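Local coordinates for protein pectate lyase 47 (Bacillus sp. TS-47, PDB 1VBL) that probably cleaves pectate (polygalacturonate) chains by calcium-dependent beta-elimination, as a secreted, thermostable lyase of polysaccharide lyase family 1, at residues Q76-G79 and P80-K84; F88-E91 and A92-E96; R117-K120 and K121-R125. All coordinates share one frame; numbering follows the deposited sequence.

Interaction 1. Residues Q76-G79 and P80-K84; sequences QPVG and PDFYK
Val78 packs against Phe82 and Tyr83 in a local contact where an extended loop following strand 66-68 turns into the short, weakly bonded helix 80-83, at the protein surface. The two methyls of Val78 divide the work. CG1 lies over one face of the Phe82 ring, 3.8 Å from its centroid and 17° off the ring normal, a CH-pi contact; CG2 meets the phenol end of Tyr83, 3.7 Å from Tyr83 CZ. Phe82 CG lies anti to the backbone N (chi1 177°), which lays the ring under Val78 CG1. The backbone turn itself sets Val78 CB and Phe82 CB 3.6 Å apart.

The backbone closes the turn through one bond, Phe82 N to Gly79 O at 3.0 Å. It is rather bent, 141° at the hydrogen, and the donor stands well above the carbonyl plane. A water bridges Gly79 and Asp81: it accepts from Gly79 N and donates to Asp81 OD1, 2.7 Å in each case, so the carboxylate is tied indirectly to the amide ahead of the helix.

Beyond the two segments, Tyr83 rests on Gln122, Arg125 and Ile126 of helix 110-126, and Lys121 makes a cation-pi contact with Phe82. Apolar side chains four and five residues on thus pack back onto Val78, ahead of a single helical turn in a loop excursion of the pectate lyase parallel beta-helix.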
loop_
_atom_site.group_PDB
_atom_site.type_symbol
_atom_site.label_atom_id
_atom_site.label_comp_id
_atom_site.label_asym_id
_atom_site.label_seq_id
_atom_site.Cartn_x
_atom_site.Cartn_y
_atom_site.Cartn_z
ATOM N N GLN A 76 -23.980 -9.444 7.416
ATOM C CA GLN A 76 -24.373 -8.394 8.346
ATOM C C GLN A 76 -23.118 -7.853 9.027
ATOM O O GLN A 76 -22.234 -8.616 9.411
ATOM C CB GLN A 76 -25.341 -8.935 9.400
ATOM C CG GLN A 76 -26.704 -9.320 8.856
ATOM C CD GLN A 76 -27.285 -8.257 7.945
ATOM O OE1 GLN A 76 -27.069 -8.274 6.730
ATOM N NE2 GLN A 76 -28.013 -7.313 8.528
ATOM N N PRO A 77 -23.022 -6.524 9.180
ATOM C CA PRO A 77 -21.852 -5.919 9.821
ATOM C C PRO A 77 -21.595 -6.432 11.237
ATOM O O PRO A 77 -22.527 -6.627 12.019
ATOM C CB PRO A 77 -22.172 -4.424 9.783
ATOM C CG PRO A 77 -23.674 -4.395 9.813
ATOM C CD PRO A 77 -24.023 -5.496 8.845
ATOM N N VAL A 78 -20.324 -6.661 11.554
ATOM C CA VAL A 78 -19.945 -7.141 12.875
ATOM C C VAL A 78 -18.982 -6.154 13.518
ATOM O O VAL A 78 -18.282 -5.414 12.825
ATOM C CB VAL A 78 -19.270 -8.536 12.812
ATOM C CG1 VAL A 78 -20.216 -9.541 12.175
ATOM C CG2 VAL A 78 -17.962 -8.459 12.024
ATOM N N GLY A 79 -18.963 -6.140 14.846
ATOM C CA GLY A 79 -18.078 -5.244 15.565
ATOM C C GLY A 79 -17.002 -6.032 16.284
ATOM O O GLY A 79 -16.926 -7.254 16.137
ATOM N N PRO A 80 -16.148 -5.365 17.071
ATOM C CA PRO A 80 -15.090 -6.083 17.785
ATOM C C PRO A 80 -15.612 -7.191 18.701
ATOM O O PRO A 80 -14.922 -8.177 18.943
ATOM C CB PRO A 80 -14.363 -4.969 18.544
ATOM C CG PRO A 80 -15.400 -3.888 18.677
ATOM C CD PRO A 80 -16.085 -3.918 17.341
ATOM N N ASP A 81 -16.839 -7.034 19.190
ATOM C CA ASP A 81 -17.435 -8.031 20.074
ATOM C C ASP A 81 -17.539 -9.394 19.387
ATOM O O ASP A 81 -17.402 -10.440 20.026
ATOM C CB ASP A 81 -18.817 -7.557 20.540
ATOM C CG ASP A 81 -19.797 -7.357 19.391
ATOM O OD1 ASP A 81 -19.407 -6.781 18.352
ATOM O OD2 ASP A 81 -20.972 -7.765 19.536
ATOM N N PHE A 82 -17.769 -9.368 18.079
ATOM C CA PHE A 82 -17.889 -10.583 17.279
ATOM C C PHE A 82 -16.558 -11.337 17.251
ATOM O O PHE A 82 -16.521 -12.568 17.304
ATOM C CB PHE A 82 -18.304 -10.203 15.851
ATOM C CG PHE A 82 -18.391 -11.364 14.904
ATOM C CD1 PHE A 82 -19.570 -12.091 14.776
ATOM C CD2 PHE A 82 -17.298 -11.713 14.116
ATOM C CE1 PHE A 82 -19.663 -13.153 13.872
ATOM C CE2 PHE A 82 -17.378 -12.772 13.212
ATOM C CZ PHE A 82 -18.563 -13.492 13.088
ATOM N N TYR A 83 -15.465 -10.587 17.181
ATOM C CA TYR A 83 -14.134 -11.183 17.115
ATOM C C TYR A 83 -13.448 -11.436 18.450
ATOM O O TYR A 83 -12.559 -12.281 18.540
ATOM C CB TYR A 83 -13.206 -10.292 16.291
ATOM C CG TYR A 83 -13.669 -10.009 14.884
ATOM C CD1 TYR A 83 -14.061 -8.723 14.507
ATOM C CD2 TYR A 83 -13.658 -11.007 13.913
ATOM C CE1 TYR A 83 -14.423 -8.439 13.194
ATOM C CE2 TYR A 83 -14.018 -10.733 12.596
ATOM C CZ TYR A 83 -14.396 -9.448 12.245
ATOM O OH TYR A 83 -14.730 -9.166 10.945
ATOM N N LYS A 84 -13.856 -10.697 19.477
ATOM C CA LYS A 84 -13.233 -10.781 20.792
ATOM C C LYS A 84 -13.144 -12.152 21.459
ATOM O O LYS A 84 -14.147 -12.852 21.630
ATOM C CB LYS A 84 -13.918 -9.798 21.749
ATOM C CG LYS A 84 -13.134 -9.540 23.031
ATOM C CD LYS A 84 -13.842 -8.556 23.954
ATOM C CE LYS A 84 -15.001 -9.203 24.701
ATOM N NZ LYS A 84 -14.545 -10.328 25.575
HETATM O O HOH W 1 -20.779 -7.642 16.130
#

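Interaction 2. Residues F88-E91 and A92-E96; sequences FDFE and AYLRE
Asp89 OD1 accepts the amide of Ala92 at 2.8 Å, using the lone pair that faces away from the other carboxylate oxygen. This N-cap bond starts helix 90-97. It is followed by i to i+4 backbone bonds, beginning with Tyr93 N to Asp89 O at 2.8 Å, so Asp89 receives one amide on its side chain and another on its carbonyl.

Four residues after Phe90, Leu94 CD1 sits over a face of the Phe90 ring, toward the rim on the CE2 side, 3.7 Å from the centroid and 28° off the normal. Phe88, just ahead of the cap, meets Tyr93 less squarely: the ring planes are 45° apart, and the nearest atoms, Phe88 CE2 and Tyr93 CD2, are separated by 3.8 Å.

Arg95 bends at chi3 (-66°), which folds its guanidinium back over the first turn, with Glu91 O above one face. Its charge pairing with Glu91 is long, 3.9 Å from Arg95 NH1 to Glu91 OE1. A firmer tie is indirect: one water donates to Asp89 OD1 and accepts from Arg95 NH2 at 2.9 Å, linking the capping carboxylate to the arginine.

Further out, the Tyr93 hydroxyl is hydrogen-bonded to Glu112, while Phe88 and Phe90 meet Phe172 and Tyr220, respectively, edge-to-face. An aspartate N-cap, with apolar residues seating one side of the helix and charged ones on the other, is typical of a short amphipathic surface helix, here packed beside helix 110-126.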
loop_
_atom_site.group_PDB
_atom_site.type_symbol
_atom_site.label_atom_id
_atom_site.label_comp_id
_atom_site.label_asym_id
_atom_site.label_seq_id
_atom_site.Cartn_x
_atom_site.Cartn_y
_atom_site.Cartn_z
ATOM N N PHE A 88 -10.121 -11.945 26.419
ATOM C CA PHE A 88 -9.618 -10.620 26.108
ATOM C C PHE A 88 -10.560 -9.509 26.537
ATOM O O PHE A 88 -11.776 -9.614 26.394
ATOM C CB PHE A 88 -9.333 -10.478 24.612
ATOM C CG PHE A 88 -8.849 -9.108 24.220
ATOM C CD1 PHE A 88 -9.748 -8.116 23.838
ATOM C CD2 PHE A 88 -7.493 -8.800 24.274
ATOM C CE1 PHE A 88 -9.303 -6.833 23.512
ATOM C CE2 PHE A 88 -7.037 -7.521 23.951
ATOM C CZ PHE A 88 -7.944 -6.536 23.571
ATOM N N ASP A 89 -9.971 -8.445 27.071
ATOM C CA ASP A 89 -10.707 -7.264 27.502
ATOM C C ASP A 89 -9.776 -6.080 27.281
ATOM O O ASP A 89 -8.677 -6.036 27.835
ATOM C CB ASP A 89 -11.092 -7.365 28.978
ATOM C CG ASP A 89 -11.797 -6.115 29.479
ATOM O OD1 ASP A 89 -11.105 -5.158 29.887
ATOM O OD2 ASP A 89 -13.045 -6.084 29.446
ATOM N N PHE A 90 -10.217 -5.130 26.462
ATOM C CA PHE A 90 -9.411 -3.959 26.138
ATOM C C PHE A 90 -8.895 -3.221 27.369
ATOM O O PHE A 90 -7.698 -2.963 27.487
ATOM C CB PHE A 90 -10.210 -2.987 25.263
ATOM C CG PHE A 90 -9.375 -1.886 24.669
ATOM C CD1 PHE A 90 -9.813 -0.566 24.707
ATOM C CD2 PHE A 90 -8.155 -2.169 24.067
ATOM C CE1 PHE A 90 -9.043 0.454 24.156
ATOM C CE2 PHE A 90 -7.379 -1.155 23.511
ATOM C CZ PHE A 90 -7.825 0.159 23.557
ATOM N N GLU A 91 -9.798 -2.871 28.280
ATOM C CA GLU A 91 -9.403 -2.159 29.490
ATOM C C GLU A 91 -8.349 -2.932 30.270
ATOM O O GLU A 91 -7.371 -2.354 30.748
ATOM C CB GLU A 91 -10.617 -1.910 30.385
ATOM C CG GLU A 91 -11.515 -0.785 29.909
ATOM C CD GLU A 91 -12.761 -0.644 30.762
ATOM O OE1 GLU A 91 -12.627 -0.566 32.003
ATOM O OE2 GLU A 91 -13.872 -0.610 30.190
ATOM N N ALA A 92 -8.551 -4.239 30.395
ATOM C CA ALA A 92 -7.610 -5.085 31.119
ATOM C C ALA A 92 -6.267 -5.098 30.398
ATOM O O ALA A 92 -5.211 -5.141 31.030
ATOM C CB ALA A 92 -8.161 -6.503 31.234
ATOM N N TYR A 93 -6.310 -5.060 29.071
ATOM C CA TYR A 93 -5.089 -5.063 28.279
ATOM C C TYR A 93 -4.348 -3.752 28.512
ATOM O O TYR A 93 -3.125 -3.732 28.641
ATOM C CB TYR A 93 -5.424 -5.234 26.793
ATOM C CG TYR A 93 -4.214 -5.391 25.901
ATOM C CD1 TYR A 93 -3.527 -4.276 25.420
ATOM C CD2 TYR A 93 -3.750 -6.658 25.539
ATOM C CE1 TYR A 93 -2.411 -4.415 24.600
ATOM C CE2 TYR A 93 -2.635 -6.809 24.721
ATOM C CZ TYR A 93 -1.970 -5.683 24.256
ATOM O OH TYR A 93 -0.860 -5.826 23.456
ATOM N N LEU A 94 -5.100 -2.659 28.569
ATOM C CA LEU A 94 -4.519 -1.343 28.806
ATOM C C LEU A 94 -3.858 -1.280 30.181
ATOM O O LEU A 94 -2.742 -0.775 30.320
ATOM C CB LEU A 94 -5.598 -0.265 28.704
ATOM C CG LEU A 94 -5.701 0.511 27.387
ATOM C CD1 LEU A 94 -5.551 -0.416 26.204
ATOM C CD2 LEU A 94 -7.037 1.244 27.350
ATOM N N ARG A 95 -4.549 -1.797 31.192
ATOM C CA ARG A 95 -4.021 -1.790 32.553
ATOM C C ARG A 95 -2.791 -2.678 32.697
ATOM O O ARG A 95 -1.844 -2.342 33.406
ATOM C CB ARG A 95 -5.090 -2.257 33.550
ATOM C CG ARG A 95 -6.237 -1.280 33.762
ATOM C CD ARG A 95 -7.022 -1.630 35.025
ATOM N NE ARG A 95 -7.727 -2.905 34.915
ATOM C CZ ARG A 95 -8.866 -3.076 34.251
ATOM N NH1 ARG A 95 -9.441 -2.051 33.636
ATOM N NH2 ARG A 95 -9.427 -4.276 34.197
ATOM N N GLU A 96 -2.811 -3.814 32.016
ATOM C CA GLU A 96 -1.716 -4.773 32.087
ATOM C C GLU A 96 -0.423 -4.358 31.386
ATOM O O GLU A 96 0.666 -4.537 31.935
ATOM C CB GLU A 96 -2.176 -6.117 31.512
ATOM C CG GLU A 96 -1.137 -7.234 31.578
ATOM C CD GLU A 96 -0.971 -7.805 32.976
ATOM O OE1 GLU A 96 -0.124 -8.708 33.163
ATOM O OE2 GLU A 96 -1.692 -7.357 33.890
HETATM O O HOH W 2 -11.754 -4.589 32.482
#

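Interaction 3. Residues R117-K120 and K121-R125; sequences RSQK and KQKDR
Lys120 and Asp124 meet one turn apart on helix 110-126, an alpha-helix whose i to i+4 ladder runs through both segments. The tight part of this contact is the backbone. Lys123 N reaches Gln119 O at 2.8 Å with 165° at the hydrogen, and Asp124 N reaches Lys120 O at 2.9 Å with 170°, while the preceding bond, Gln122 N to Ser118 O, is longer at 3.2 Å. After Asp124 the ladder slackens: Arg125 N keeps a weak bond to Lys121 O and also donates to Gln122 O at 3.0 Å, a mixture of the alpha and 3-10 patterns close to the end of the helix.

The buried side is formed by Ser118 and Gln122, whose polar ends are engaged away from this turn. Ser118 OG bonds to Asp85 N and Ala114 O, and Gln122 OE1 takes the amide of Tyr171. Lys121, although exposed, sends its straight chain out to the carbonyl of Phe82. Gln119 and Lys123 both touch Tyr189, and the Lys123 side chain lies about 11 Å from the bound calcium ion, too far to coordinate it.

On the solvent side the contact is looser. The Lys120 chain runs extended until chi4 (54°) turns its amine toward the Asp124 carboxylate, giving a salt bridge whose hydrogen bond is weak. Lys120 NZ and Lys123 NZ are 5.3 Å apart, and the Asp124 carboxylate may partly offset their like charges. Within the salt bridge, Lys120 NZ stands 3.3 Å from Asp124 OD2 and 3.8 Å from Asp124 OD1.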
loop_
_atom_site.group_PDB
_atom_site.type_symbol
_atom_site.label_atom_id
_atom_site.label_comp_id
_atom_site.label_asym_id
_atom_site.label_seq_id
_atom_site.Cartn_x
_atom_site.Cartn_y
_atom_site.Cartn_z
ATOM N N ARG A 117 -5.514 -14.206 19.455
ATOM C CA ARG A 117 -6.602 -15.019 18.923
ATOM C C ARG A 117 -7.706 -14.133 18.353
ATOM O O ARG A 117 -8.277 -14.444 17.310
ATOM C CB ARG A 117 -7.170 -15.953 20.001
ATOM C CG ARG A 117 -6.226 -17.087 20.399
ATOM C CD ARG A 117 -6.940 -18.126 21.269
ATOM N NE ARG A 117 -7.394 -17.563 22.537
ATOM C CZ ARG A 117 -6.656 -17.506 23.640
ATOM N NH1 ARG A 117 -5.419 -17.987 23.642
ATOM N NH2 ARG A 117 -7.152 -16.959 24.741
ATOM N N SER A 118 -7.999 -13.028 19.030
ATOM C CA SER A 118 -9.029 -12.106 18.558
ATOM C C SER A 118 -8.612 -11.552 17.194
ATOM O O SER A 118 -9.423 -11.443 16.268
ATOM C CB SER A 118 -9.194 -10.946 19.544
ATOM O OG SER A 118 -9.544 -11.415 20.834
ATOM N N GLN A 119 -7.336 -11.197 17.089
ATOM C CA GLN A 119 -6.782 -10.654 15.854
ATOM C C GLN A 119 -6.859 -11.689 14.735
ATOM O O GLN A 119 -7.234 -11.370 13.605
ATOM C CB GLN A 119 -5.326 -10.242 16.074
ATOM C CG GLN A 119 -4.639 -9.725 14.825
ATOM C CD GLN A 119 -3.148 -9.990 14.844
ATOM O OE1 GLN A 119 -2.428 -9.505 15.718
ATOM N NE2 GLN A 119 -2.677 -10.775 13.881
ATOM N N LYS A 120 -6.500 -12.932 15.049
ATOM C CA LYS A 120 -6.544 -13.993 14.051
ATOM C C LYS A 120 -7.953 -14.195 13.505
ATOM O O LYS A 120 -8.136 -14.446 12.314
ATOM C CB LYS A 120 -6.037 -15.315 14.634
ATOM C CG LYS A 120 -6.112 -16.462 13.641
ATOM C CD LYS A 120 -5.678 -17.779 14.257
ATOM C CE LYS A 120 -5.880 -18.926 13.275
ATOM N NZ LYS A 120 -5.197 -18.660 11.977
ATOM N N LYS A 121 -8.954 -14.088 14.374
ATOM C CA LYS A 121 -10.331 -14.266 13.935
ATOM C C LYS A 121 -10.730 -13.171 12.946
ATOM O O LYS A 121 -11.420 -13.432 11.959
ATOM C CB LYS A 121 -11.292 -14.268 15.133
ATOM C CG LYS A 121 -12.714 -14.662 14.750
ATOM C CD LYS A 121 -13.620 -14.841 15.965
ATOM C CE LYS A 121 -15.050 -15.121 15.530
ATOM N NZ LYS A 121 -15.985 -15.299 16.678
ATOM N N GLN A 122 -10.298 -11.942 13.198
ATOM C CA GLN A 122 -10.641 -10.867 12.273
ATOM C C GLN A 122 -9.852 -11.040 10.978
ATOM O O GLN A 122 -10.393 -10.879 9.884
ATOM C CB GLN A 122 -10.353 -9.495 12.887
ATOM C CG GLN A 122 -10.564 -8.346 11.901
ATOM C CD GLN A 122 -10.629 -6.987 12.572
ATOM O OE1 GLN A 122 -9.860 -6.694 13.486
ATOM N NE2 GLN A 122 -11.543 -6.139 12.106
ATOM N N LYS A 123 -8.575 -11.383 11.109
ATOM C CA LYS A 123 -7.714 -11.582 9.950
ATOM C C LYS A 123 -8.284 -12.643 9.010
ATOM O O LYS A 123 -8.419 -12.412 7.805
ATOM C CB LYS A 123 -6.308 -11.991 10.407
ATOM C CG LYS A 123 -5.292 -12.166 9.285
ATOM C CD LYS A 123 -5.096 -13.622 8.908
ATOM C CE LYS A 123 -4.588 -14.439 10.094
ATOM N NZ LYS A 123 -3.403 -13.806 10.750
ATOM N N ASP A 124 -8.622 -13.804 9.564
ATOM C CA ASP A 124 -9.168 -14.890 8.760
ATOM C C ASP A 124 -10.469 -14.519 8.050
ATOM O O ASP A 124 -10.840 -15.159 7.068
ATOM C CB ASP A 124 -9.391 -16.140 9.623
ATOM C CG ASP A 124 -8.089 -16.794 10.057
ATOM O OD1 ASP A 124 -7.036 -16.505 9.451
ATOM O OD2 ASP A 124 -8.121 -17.611 11.002
ATOM N N ARG A 125 -11.160 -13.489 8.530
ATOM C CA ARG A 125 -12.418 -13.085 7.906
ATOM C C ARG A 125 -12.342 -11.913 6.929
ATOM O O ARG A 125 -12.993 -11.944 5.883
ATOM C CB ARG A 125 -13.470 -12.755 8.974
ATOM C CG ARG A 125 -14.768 -12.160 8.412
ATOM C CD ARG A 125 -15.910 -12.230 9.428
ATOM N NE ARG A 125 -16.295 -13.613 9.702
ATOM C CZ ARG A 125 -17.139 -14.324 8.959
ATOM N NH1 ARG A 125 -17.710 -13.789 7.888
ATOM N NH2 ARG A 125 -17.392 -15.586 9.275
#

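From the N terminus the three contacts come in series, none nesting within or crossing another; each joins adjoining segments, so none closes a long loop. Interaction 1 turns the loop after strand 66-68 into helix 80-83; interaction 2 begins helix 90-97; interaction 3 lies later, within helix 110-126. That last helix draws the set together. The centre of interaction 3 is about 11 Å from that of interaction 1, and helix 80-83 packs on the later turns of helix 110-126. Interaction 2 touches interaction 3 itself only through Phe88 CB and Ser118 OG, 3.9 Å apart, but packs on the earlier turns of the same helix, which leads into strand 127-129 of the beta-helix.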